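Local coordinates for protein 3'-5' exonuclease crn-4 (Caenorhabditis elegans, PDB 5DK5) that degrades DNA and RNA from the 3' end as a metal-dependent DEDDh exonuclease and takes part in apoptotic DNA degradation, at residues 19-24 against 117-122; 219-224 against 284-289; 234-239 against 295-300. All coordinates share one frame; numbering follows the deposited sequence.

In the fold
Contact 1 is core and contacts 2 and 3 lie toward the surface, on the other side of the chain's centre from it. Contact 1 joins two parallel strands, 20-28 and 116-120, by backbone bonds and apolar packing. Contacts 2 and 3 tie the same two parts of the chain together: the loop between strand 216-219 and helix 239-249, and the long loop between strand 253-256 and helix 300-305. Their centres are about 20 Å apart and their segments alternate along the chain. Polar side chains do the work there: a glutamine amide gripping a backbone beside the zinc site in contact 2, an arginine-aspartate salt bridge near the second subunit in contact 3.

Contact 1 (19-24 against 117-122); sequences DTLLIL and AFVCDS
Leu-22 and Phe-118 sit side by side on neighbouring parallel strands, and both backbone polar atoms of Leu-22 bond to the 117-120 strand: its N donates to Ala-117 O (3.1 Å), and its O accepts from Val-119 N (2.9 Å), which lies about 40° above the carbonyl plane. Leu-24 N then reaches Val-119 O at 2.9 Å, in the carbonyl plane. Packing is tightest around the Phe-118 ring. Leu-22 CD1 comes within 3.6 Å of Phe-118 CE1, and Leu-24 CD1 is 3.6 Å from Phe-118 CD1; Leu-24 gets there because its CG lies anti to the backbone N (chi1 175°). Phe-145 meets the same ring edge-to-face. On the opposite face of the sheet, Leu-21 CB rests 4.0 Å from Val-119 CG2, with helix 191-207 covering Leu-21 and Ile-23.

The ends are looser. At the start, Ala-117 N makes just a weak 3.4 Å bond to Thr-20 O, beside the exposed Asp-19. At the other end the strands part, and a water lies between Leu-24 O and Asp-121 N. That end leads to magnesium-binding Asp-25, an arrangement typical of the RNase H-like core of DEDDh exonucleases, whose central strand carries metal ligands into the active site.

Contact 2 (219-224 against 284-289); sequences TCCASW and HQQTPH. With ZN (zinc ion), chain I.
The four-cysteine zinc site of this nuclease opens the contact: Cys-220 binds the zinc ion through SG at 2.4 Å, and Cys-270, Cys-273 and Cys-280 complete the set. Just past that ligand, the backbone of Ala-222 is gripped by the amide of Gln-286, which reads both its N-H and its C=O. Ala-222 N donates to Gln-286 OE1 (3.0 Å), approaching from above the carbonyl plane, while Gln-286 NE2 returns a straighter bond of 2.7 Å to Ala-222 O, with an N-H...O angle of 168° and the acceptor almost in the amide plane. The side chain reaches across because it runs extended beyond CG (chi2 177°). With both ends of the amide engaged, its rotation is fixed, and Arg-225 NH2 adds a further hydrogen bond to OE1. Cys-221 SG lies over one face of the amide, 3.6 Å from Gln-286 CD.

The backbone leading to the glutamine is steadied too: Gln-286 N donates to His-284 ND1 at 3.1 Å, and the other ring nitrogen, NE2, bonds to Arg-248 O. Gln-285 sets its CB against Cys-220 O (3.7 Å), while its amide NE2 turns to Ser-283 O.

Segment 219-224 leaves the end of strand 216-219, where Thr-219 pairs with Val-253 of strand 253-256. Ala-222 rests on Val-253, and Trp-224 and Pro-288 both touch Arg-248 in helix 239-249.

Contact 3 (234-239 against 295-300); sequences EWRSSF and EEDPIH
A short 3-10 turn around Arg-236 faces an irregular loop at 295-300, their nearest CA atoms, those of Arg-236 and Ile-299, being 9.5 Å apart, so long side chains must bridge the gap. Each segment runs into a helix, with Ser-238 and Ile-299 at the N-cap positions of helices 239-249 and 300-305.

Arg-236 stretches out from CG to NE (chi3 180°) and forms a salt bridge from NH1 to Asp-297 OD1 at 3.0 Å, the guanidinium and carboxylate planes 56° apart. Its NH2 makes a weak, bent bond to Pro-298 O (2.9 Å), which lies at the guanidinium edge, while NE pairs with Asp-36. Tyr-231 OH bonds to both Asp-297 OD2 and Trp-235 NE1, linking the two segments again. With a leucine in place of Arg-236, Asp-297 and Asp-36 would probably both lose their positive partner and the 295-300 loop would be held less firmly.

Next along the chain, His-300 bonds to Thr-73 and Asp-90 of the second subunit, so this loop reaches the dimer interface. Trp-235 CZ2 lies over one guanidinium face, offset toward the rim of that group; Arg-236 CG sits over the indole centre, and Ile-299 CD1 is 3.6 Å from Trp-235 CZ2.

Contact 1 (19-24 against 117-122)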
loop_
_atom_site.group_PDB
_atom_site.type_symbol
_atom_site.label_atom_id
_atom_site.label_comp_id
_atom_site.label_asym_id
_atom_site.label_seq_id
_atom_site.Cartn_x
_atom_site.Cartn_y
_atom_site.Cartn_z
ATOM N N ASP B 19 -30.193 -23.154 14.419
ATOM C CA ASP B 19 -29.809 -24.507 14.026
ATOM C C ASP B 19 -28.466 -24.509 13.296
ATOM O O ASP B 19 -27.816 -25.548 13.181
ATOM C CB ASP B 19 -30.888 -25.134 13.140
ATOM C CG ASP B 19 -32.000 -25.783 13.946
ATOM O OD1 ASP B 19 -32.300 -25.296 15.057
ATOM O OD2 ASP B 19 -32.573 -26.786 13.469
ATOM N N THR B 20 -28.060 -23.340 12.807
ATOM C CA THR B 20 -26.805 -23.199 12.075
ATOM C C THR B 20 -26.045 -21.952 12.515
ATOM O O THR B 20 -26.622 -20.871 12.637
ATOM C CB THR B 20 -27.044 -23.120 10.554
ATOM O OG1 THR B 20 -27.813 -24.250 10.127
ATOM C CG2 THR B 20 -25.721 -23.096 9.795
ATOM N N LEU B 21 -24.748 -22.120 12.756
ATOM C CA LEU B 21 -23.860 -21.007 13.071
ATOM C C LEU B 21 -22.690 -20.970 12.093
ATOM O O LEU B 21 -21.971 -21.956 11.927
ATOM C CB LEU B 21 -23.342 -21.116 14.506
ATOM C CG LEU B 21 -24.386 -20.999 15.618
ATOM C CD1 LEU B 21 -23.740 -21.245 16.970
ATOM C CD2 LEU B 21 -25.067 -19.637 15.589
ATOM N N LEU B 22 -22.509 -19.822 11.448
ATOM C CA LEU B 22 -21.443 -19.641 10.472
ATOM C C LEU B 22 -20.294 -18.859 11.089
ATOM O O LEU B 22 -20.414 -17.665 11.341
ATOM C CB LEU B 22 -21.966 -18.914 9.233
ATOM C CG LEU B 22 -23.147 -19.566 8.510
ATOM C CD1 LEU B 22 -23.573 -18.715 7.324
ATOM C CD2 LEU B 22 -22.805 -20.982 8.060
ATOM N N ILE B 23 -19.179 -19.537 11.332
ATOM C CA ILE B 23 -18.008 -18.876 11.886
ATOM C C ILE B 23 -17.332 -18.068 10.781
ATOM O O ILE B 23 -16.748 -18.635 9.859
ATOM C CB ILE B 23 -17.016 -19.883 12.496
ATOM C CG1 ILE B 23 -17.644 -20.600 13.693
ATOM C CG2 ILE B 23 -15.736 -19.182 12.941
ATOM C CD1 ILE B 23 -18.472 -21.817 13.330
ATOM N N LEU B 24 -17.416 -16.745 10.885
ATOM C CA LEU B 24 -16.952 -15.845 9.833
ATOM C C LEU B 24 -15.618 -15.192 10.186
ATOM O O LEU B 24 -15.353 -14.895 11.350
ATOM C CB LEU B 24 -18.013 -14.771 9.572
ATOM C CG LEU B 24 -17.664 -13.652 8.591
ATOM C CD1 LEU B 24 -18.911 -13.228 7.833
ATOM C CD2 LEU B 24 -17.062 -12.453 9.312
ATOM N N ALA B 117 -26.915 -17.453 12.277
ATOM C CA ALA B 117 -26.189 -16.273 12.738
ATOM C C ALA B 117 -24.687 -16.461 12.580
ATOM O O ALA B 117 -24.175 -17.578 12.672
ATOM C CB ALA B 117 -26.533 -15.976 14.186
ATOM N N PHE B 118 -23.987 -15.356 12.342
ATOM C CA PHE B 118 -22.541 -15.392 12.192
ATOM C C PHE B 118 -21.848 -15.292 13.545
ATOM O O PHE B 118 -22.321 -14.599 14.446
ATOM C CB PHE B 118 -22.068 -14.265 11.270
ATOM C CG PHE B 118 -22.457 -14.460 9.835
ATOM C CD1 PHE B 118 -21.698 -15.265 9.005
ATOM C CD2 PHE B 118 -23.586 -13.848 9.319
ATOM C CE1 PHE B 118 -22.055 -15.452 7.684
ATOM C CE2 PHE B 118 -23.949 -14.032 8.001
ATOM C CZ PHE B 118 -23.182 -14.836 7.182
ATOM N N VAL B 119 -20.732 -16.002 13.674
ATOM C CA VAL B 119 -19.922 -15.980 14.885
ATOM C C VAL B 119 -18.535 -15.438 14.564
ATOM O O VAL B 119 -17.920 -15.834 13.572
ATOM C CB VAL B 119 -19.794 -17.384 15.503
ATOM C CG1 VAL B 119 -18.983 -17.335 16.792
ATOM C CG2 VAL B 119 -21.176 -17.978 15.757
ATOM N N CYS B 120 -18.053 -14.528 15.404
ATOM C CA CYS B 120 -16.730 -13.939 15.235
ATOM C C CYS B 120 -16.029 -13.880 16.586
ATOM O O CYS B 120 -16.666 -14.036 17.629
ATOM C CB CYS B 120 -16.833 -12.543 14.617
ATOM S SG CYS B 120 -17.710 -12.492 13.035
ATOM N N ASP B 121 -14.718 -13.659 16.568
ATOM C CA ASP B 121 -13.943 -13.597 17.802
ATOM C C ASP B 121 -13.909 -12.177 18.366
ATOM O O ASP B 121 -13.383 -11.949 19.453
ATOM C CB ASP B 121 -12.522 -14.109 17.566
ATOM C CG ASP B 121 -11.718 -13.212 16.649
ATOM O OD1 ASP B 121 -12.319 -12.522 15.798
ATOM O OD2 ASP B 121 -10.478 -13.204 16.777
ATOM N N SER B 122 -14.476 -11.229 17.627
ATOM C CA SER B 122 -14.572 -9.848 18.091
ATOM C C SER B 122 -15.561 -9.071 17.231
ATOM O O SER B 122 -16.166 -9.622 16.313
ATOM C CB SER B 122 -13.201 -9.163 18.063
ATOM O OG SER B 122 -12.749 -8.967 16.734
HETATM O O HOH W 1 -13.789 -13.417 13.414
#

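Contact 2 (219-224 against 284-289)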
loop_
_atom_site.group_PDB
_atom_site.type_symbol
_atom_site.label_atom_id
_atom_site.label_comp_id
_atom_site.label_asym_id
_atom_site.label_seq_id
_atom_site.Cartn_x
_atom_site.Cartn_y
_atom_site.Cartn_z
ATOM N N THR B 219 -26.717 -0.717 15.160
ATOM C CA THR B 219 -27.796 0.264 15.085
ATOM C C THR B 219 -27.290 1.574 14.489
ATOM O O THR B 219 -26.084 1.799 14.399
ATOM C CB THR B 219 -28.403 0.541 16.471
ATOM O OG1 THR B 219 -27.392 1.063 17.343
ATOM C CG2 THR B 219 -28.980 -0.735 17.069
ATOM N N CYS B 220 -28.222 2.441 14.105
ATOM C CA CYS B 220 -27.893 3.654 13.361
ATOM C C CYS B 220 -27.519 4.842 14.245
ATOM O O CYS B 220 -26.979 5.832 13.754
ATOM C CB CYS B 220 -29.072 4.053 12.473
ATOM S SG CYS B 220 -30.603 4.386 13.384
ATOM N N CYS B 221 -27.813 4.751 15.538
ATOM C CA CYS B 221 -27.636 5.892 16.430
ATOM C C CYS B 221 -27.307 5.480 17.861
ATOM O O CYS B 221 -27.682 4.398 18.314
ATOM C CB CYS B 221 -28.897 6.760 16.421
ATOM S SG CYS B 221 -28.807 8.231 17.464
ATOM N N ALA B 222 -26.599 6.362 18.562
ATOM C CA ALA B 222 -26.258 6.154 19.964
ATOM C C ALA B 222 -26.071 7.501 20.657
ATOM O O ALA B 222 -25.570 8.450 20.058
ATOM C CB ALA B 222 -25.003 5.312 20.089
ATOM N N SER B 223 -26.474 7.579 21.921
ATOM C CA SER B 223 -26.414 8.833 22.664
ATOM C C SER B 223 -24.979 9.248 22.988
ATOM O O SER B 223 -24.692 10.433 23.138
ATOM C CB SER B 223 -27.221 8.722 23.959
ATOM O OG SER B 223 -27.215 9.952 24.662
ATOM N N TRP B 224 -24.082 8.274 23.097
ATOM C CA TRP B 224 -22.702 8.562 23.483
ATOM C C TRP B 224 -21.875 9.144 22.331
ATOM O O TRP B 224 -20.719 9.522 22.528
ATOM C CB TRP B 224 -22.024 7.300 24.031
ATOM C CG TRP B 224 -22.036 6.125 23.102
ATOM C CD1 TRP B 224 -22.948 5.110 23.079
ATOM C CD2 TRP B 224 -21.087 5.834 22.069
ATOM N NE1 TRP B 224 -22.628 4.209 22.094
ATOM C CE2 TRP B 224 -21.491 4.630 21.458
ATOM C CE3 TRP B 224 -19.938 6.476 21.599
ATOM C CZ2 TRP B 224 -20.786 4.055 20.403
ATOM C CZ3 TRP B 224 -19.240 5.904 20.551
ATOM C CH2 TRP B 224 -19.667 4.707 19.965
ATOM N N HIS B 284 -25.580 8.355 7.162
ATOM C CA HIS B 284 -25.017 8.519 8.497
ATOM C C HIS B 284 -25.880 9.486 9.307
ATOM O O HIS B 284 -26.139 10.608 8.873
ATOM C CB HIS B 284 -23.574 9.025 8.403
ATOM C CG HIS B 284 -22.760 8.775 9.638
ATOM N ND1 HIS B 284 -23.308 8.766 10.900
ATOM C CD2 HIS B 284 -21.441 8.520 9.795
ATOM C CE1 HIS B 284 -22.358 8.523 11.788
ATOM N NE2 HIS B 284 -21.217 8.367 11.142
ATOM N N GLN B 285 -26.325 9.047 10.481
ATOM C CA GLN B 285 -27.266 9.821 11.291
ATOM C C GLN B 285 -26.570 10.739 12.296
ATOM O O GLN B 285 -27.191 11.642 12.855
ATOM C CB GLN B 285 -28.217 8.877 12.030
ATOM C CG GLN B 285 -29.082 8.033 11.110
ATOM C CD GLN B 285 -29.984 8.875 10.231
ATOM O OE1 GLN B 285 -30.708 9.744 10.716
ATOM N NE2 GLN B 285 -29.936 8.629 8.928
ATOM N N GLN B 286 -25.284 10.495 12.527
ATOM C CA GLN B 286 -24.496 11.285 13.467
ATOM C C GLN B 286 -23.121 11.615 12.891
ATOM O O GLN B 286 -22.096 11.297 13.492
ATOM C CB GLN B 286 -24.348 10.532 14.790
ATOM C CG GLN B 286 -25.675 10.221 15.466
ATOM C CD GLN B 286 -25.512 9.412 16.735
ATOM O OE1 GLN B 286 -25.187 8.225 16.690
ATOM N NE2 GLN B 286 -25.735 10.052 17.877
ATOM N N THR B 287 -23.109 12.254 11.724
ATOM C CA THR B 287 -21.861 12.583 11.041
ATOM C C THR B 287 -20.944 13.414 11.944
ATOM O O THR B 287 -21.340 14.485 12.405
ATOM C CB THR B 287 -22.120 13.364 9.739
ATOM O OG1 THR B 287 -23.041 12.638 8.915
ATOM C CG2 THR B 287 -20.819 13.583 8.974
ATOM N N PRO B 288 -19.719 12.924 12.208
ATOM C CA PRO B 288 -18.805 13.670 13.081
ATOM C C PRO B 288 -18.116 14.821 12.348
ATOM O O PRO B 288 -16.953 14.707 11.966
ATOM C CB PRO B 288 -17.801 12.601 13.512
ATOM C CG PRO B 288 -17.720 11.694 12.337
ATOM C CD PRO B 288 -19.113 11.660 11.746
ATOM N N HIS B 289 -18.841 15.920 12.159
ATOM C CA HIS B 289 -18.311 17.079 11.449
ATOM C C HIS B 289 -17.098 17.667 12.163
ATOM O O HIS B 289 -16.190 18.200 11.524
ATOM C CB HIS B 289 -19.395 18.149 11.298
ATOM C CG HIS B 289 -20.584 17.694 10.511
ATOM N ND1 HIS B 289 -20.518 17.400 9.165
ATOM C CD2 HIS B 289 -21.870 17.481 10.879
ATOM C CE1 HIS B 289 -21.711 17.026 8.740
ATOM N NE2 HIS B 289 -22.549 17.067 9.760
HETATM ZN ZN ZN I . -31.660 2.425 12.602
HETATM O O HOH W 2 -25.957 6.284 11.611
#

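Contact 3 (234-239 against 295-300)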
loop_
_atom_site.group_PDB
_atom_site.type_symbol
_atom_site.label_atom_id
_atom_site.label_comp_id
_atom_site.label_asym_id
_atom_site.label_seq_id
_atom_site.Cartn_x
_atom_site.Cartn_y
_atom_site.Cartn_z
ATOM N N GLU B 234 -2.231 11.515 18.393
ATOM C CA GLU B 234 -1.375 10.373 18.084
ATOM C C GLU B 234 -2.192 9.096 17.896
ATOM O O GLU B 234 -1.682 7.993 18.090
ATOM C CB GLU B 234 -0.341 10.168 19.195
ATOM C CG GLU B 234 0.522 11.391 19.476
ATOM C CD GLU B 234 1.395 11.778 18.298
ATOM O OE1 GLU B 234 1.711 10.895 17.471
ATOM O OE2 GLU B 234 1.767 12.966 18.198
ATOM N N TRP B 235 -3.455 9.245 17.509
ATOM C CA TRP B 235 -4.362 8.103 17.434
ATOM C C TRP B 235 -3.962 7.098 16.359
ATOM O O TRP B 235 -4.331 5.928 16.430
ATOM C CB TRP B 235 -5.802 8.568 17.182
ATOM C CG TRP B 235 -6.055 9.155 15.817
ATOM C CD1 TRP B 235 -6.027 10.475 15.474
ATOM C CD2 TRP B 235 -6.392 8.437 14.620
ATOM N NE1 TRP B 235 -6.322 10.624 14.141
ATOM C CE2 TRP B 235 -6.550 9.391 13.594
ATOM C CE3 TRP B 235 -6.574 7.086 14.318
ATOM C CZ2 TRP B 235 -6.878 9.033 12.288
ATOM C CZ3 TRP B 235 -6.901 6.733 13.019
ATOM C CH2 TRP B 235 -7.050 7.703 12.022
ATOM N N ARG B 236 -3.209 7.554 15.365
ATOM C CA ARG B 236 -2.848 6.703 14.238
ATOM C C ARG B 236 -1.857 5.604 14.612
ATOM O O ARG B 236 -1.700 4.630 13.874
ATOM C CB ARG B 236 -2.280 7.558 13.108
ATOM C CG ARG B 236 -3.315 8.462 12.482
ATOM C CD ARG B 236 -2.762 9.215 11.290
ATOM N NE ARG B 236 -3.773 10.079 10.691
ATOM C CZ ARG B 236 -4.136 11.262 11.180
ATOM N NH1 ARG B 236 -3.575 11.736 12.286
ATOM N NH2 ARG B 236 -5.068 11.974 10.562
ATOM N N SER B 237 -1.195 5.758 15.756
ATOM C CA SER B 237 -0.228 4.769 16.228
ATOM C C SER B 237 -0.821 3.856 17.305
ATOM O O SER B 237 -0.131 2.980 17.829
ATOM C CB SER B 237 1.021 5.470 16.769
ATOM O OG SER B 237 0.698 6.306 17.864
ATOM N N SER B 238 -2.097 4.061 17.626
ATOM C CA SER B 238 -2.777 3.281 18.659
ATOM C C SER B 238 -4.064 2.647 18.136
ATOM O O SER B 238 -5.007 3.347 17.767
ATOM C CB SER B 238 -3.094 4.160 19.869
ATOM O OG SER B 238 -3.926 3.476 20.790
ATOM N N PHE B 239 -4.095 1.320 18.116
ATOM C CA PHE B 239 -5.283 0.587 17.693
ATOM C C PHE B 239 -6.469 0.944 18.583
ATOM O O PHE B 239 -7.607 1.023 18.121
ATOM C CB PHE B 239 -5.026 -0.919 17.732
ATOM C CG PHE B 239 -6.183 -1.745 17.250
ATOM C CD1 PHE B 239 -6.381 -1.961 15.896
ATOM C CD2 PHE B 239 -7.073 -2.308 18.151
ATOM C CE1 PHE B 239 -7.445 -2.721 15.449
ATOM C CE2 PHE B 239 -8.139 -3.069 17.709
ATOM C CZ PHE B 239 -8.325 -3.276 16.356
ATOM N N GLU B 295 -8.130 20.523 7.894
ATOM C CA GLU B 295 -7.545 19.969 6.678
ATOM C C GLU B 295 -6.019 19.910 6.752
ATOM O O GLU B 295 -5.357 19.556 5.776
ATOM C CB GLU B 295 -7.982 20.790 5.461
ATOM C CG GLU B 295 -8.122 19.978 4.177
ATOM C CD GLU B 295 -9.118 18.833 4.307
ATOM O OE1 GLU B 295 -10.162 19.020 4.968
ATOM O OE2 GLU B 295 -8.852 17.745 3.754
ATOM N N GLU B 296 -5.467 20.261 7.911
ATOM C CA GLU B 296 -4.037 20.105 8.160
ATOM C C GLU B 296 -3.767 18.735 8.781
ATOM O O GLU B 296 -2.622 18.280 8.841
ATOM C CB GLU B 296 -3.521 21.216 9.079
ATOM C CG GLU B 296 -2.020 21.460 8.980
ATOM C CD GLU B 296 -1.621 22.192 7.709
ATOM O OE1 GLU B 296 -2.494 22.422 6.845
ATOM O OE2 GLU B 296 -0.429 22.542 7.575
ATOM N N ASP B 297 -4.832 18.086 9.247
ATOM C CA ASP B 297 -4.745 16.737 9.795
ATOM C C ASP B 297 -5.975 15.923 9.388
ATOM O O ASP B 297 -6.814 15.596 10.227
ATOM C CB ASP B 297 -4.612 16.784 11.320
ATOM C CG ASP B 297 -4.304 15.425 11.924
ATOM O OD1 ASP B 297 -3.662 14.596 11.246
ATOM O OD2 ASP B 297 -4.703 15.186 13.082
ATOM N N PRO B 298 -6.090 15.599 8.089
ATOM C CA PRO B 298 -7.271 14.888 7.590
ATOM C C PRO B 298 -7.278 13.406 7.958
ATOM O O PRO B 298 -6.215 12.798 8.085
ATOM C CB PRO B 298 -7.171 15.054 6.064
ATOM C CG PRO B 298 -6.027 15.999 5.820
ATOM C CD PRO B 298 -5.140 15.890 7.005
ATOM N N ILE B 299 -8.470 12.842 8.122
ATOM C CA ILE B 299 -8.626 11.407 8.333
ATOM C C ILE B 299 -8.615 10.708 6.978
ATOM O O ILE B 299 -9.611 10.732 6.254
ATOM C CB ILE B 299 -9.935 11.069 9.076
ATOM C CG1 ILE B 299 -10.108 11.957 10.313
ATOM C CG2 ILE B 299 -9.963 9.599 9.460
ATOM C CD1 ILE B 299 -9.050 11.760 11.380
ATOM N N HIS B 300 -7.491 10.088 6.640
ATOM C CA HIS B 300 -7.302 9.519 5.308
ATOM C C HIS B 300 -8.354 8.466 4.957
ATOM O O HIS B 300 -8.946 8.514 3.878
ATOM C CB HIS B 300 -5.902 8.908 5.184
ATOM C CG HIS B 300 -5.713 8.074 3.957
ATOM N ND1 HIS B 300 -5.783 8.594 2.681
ATOM C CD2 HIS B 300 -5.458 6.751 3.807
ATOM C CE1 HIS B 300 -5.577 7.630 1.802
ATOM N NE2 HIS B 300 -5.378 6.503 2.459
HETATM O O HOH W 3 -2.720 14.195 14.380
#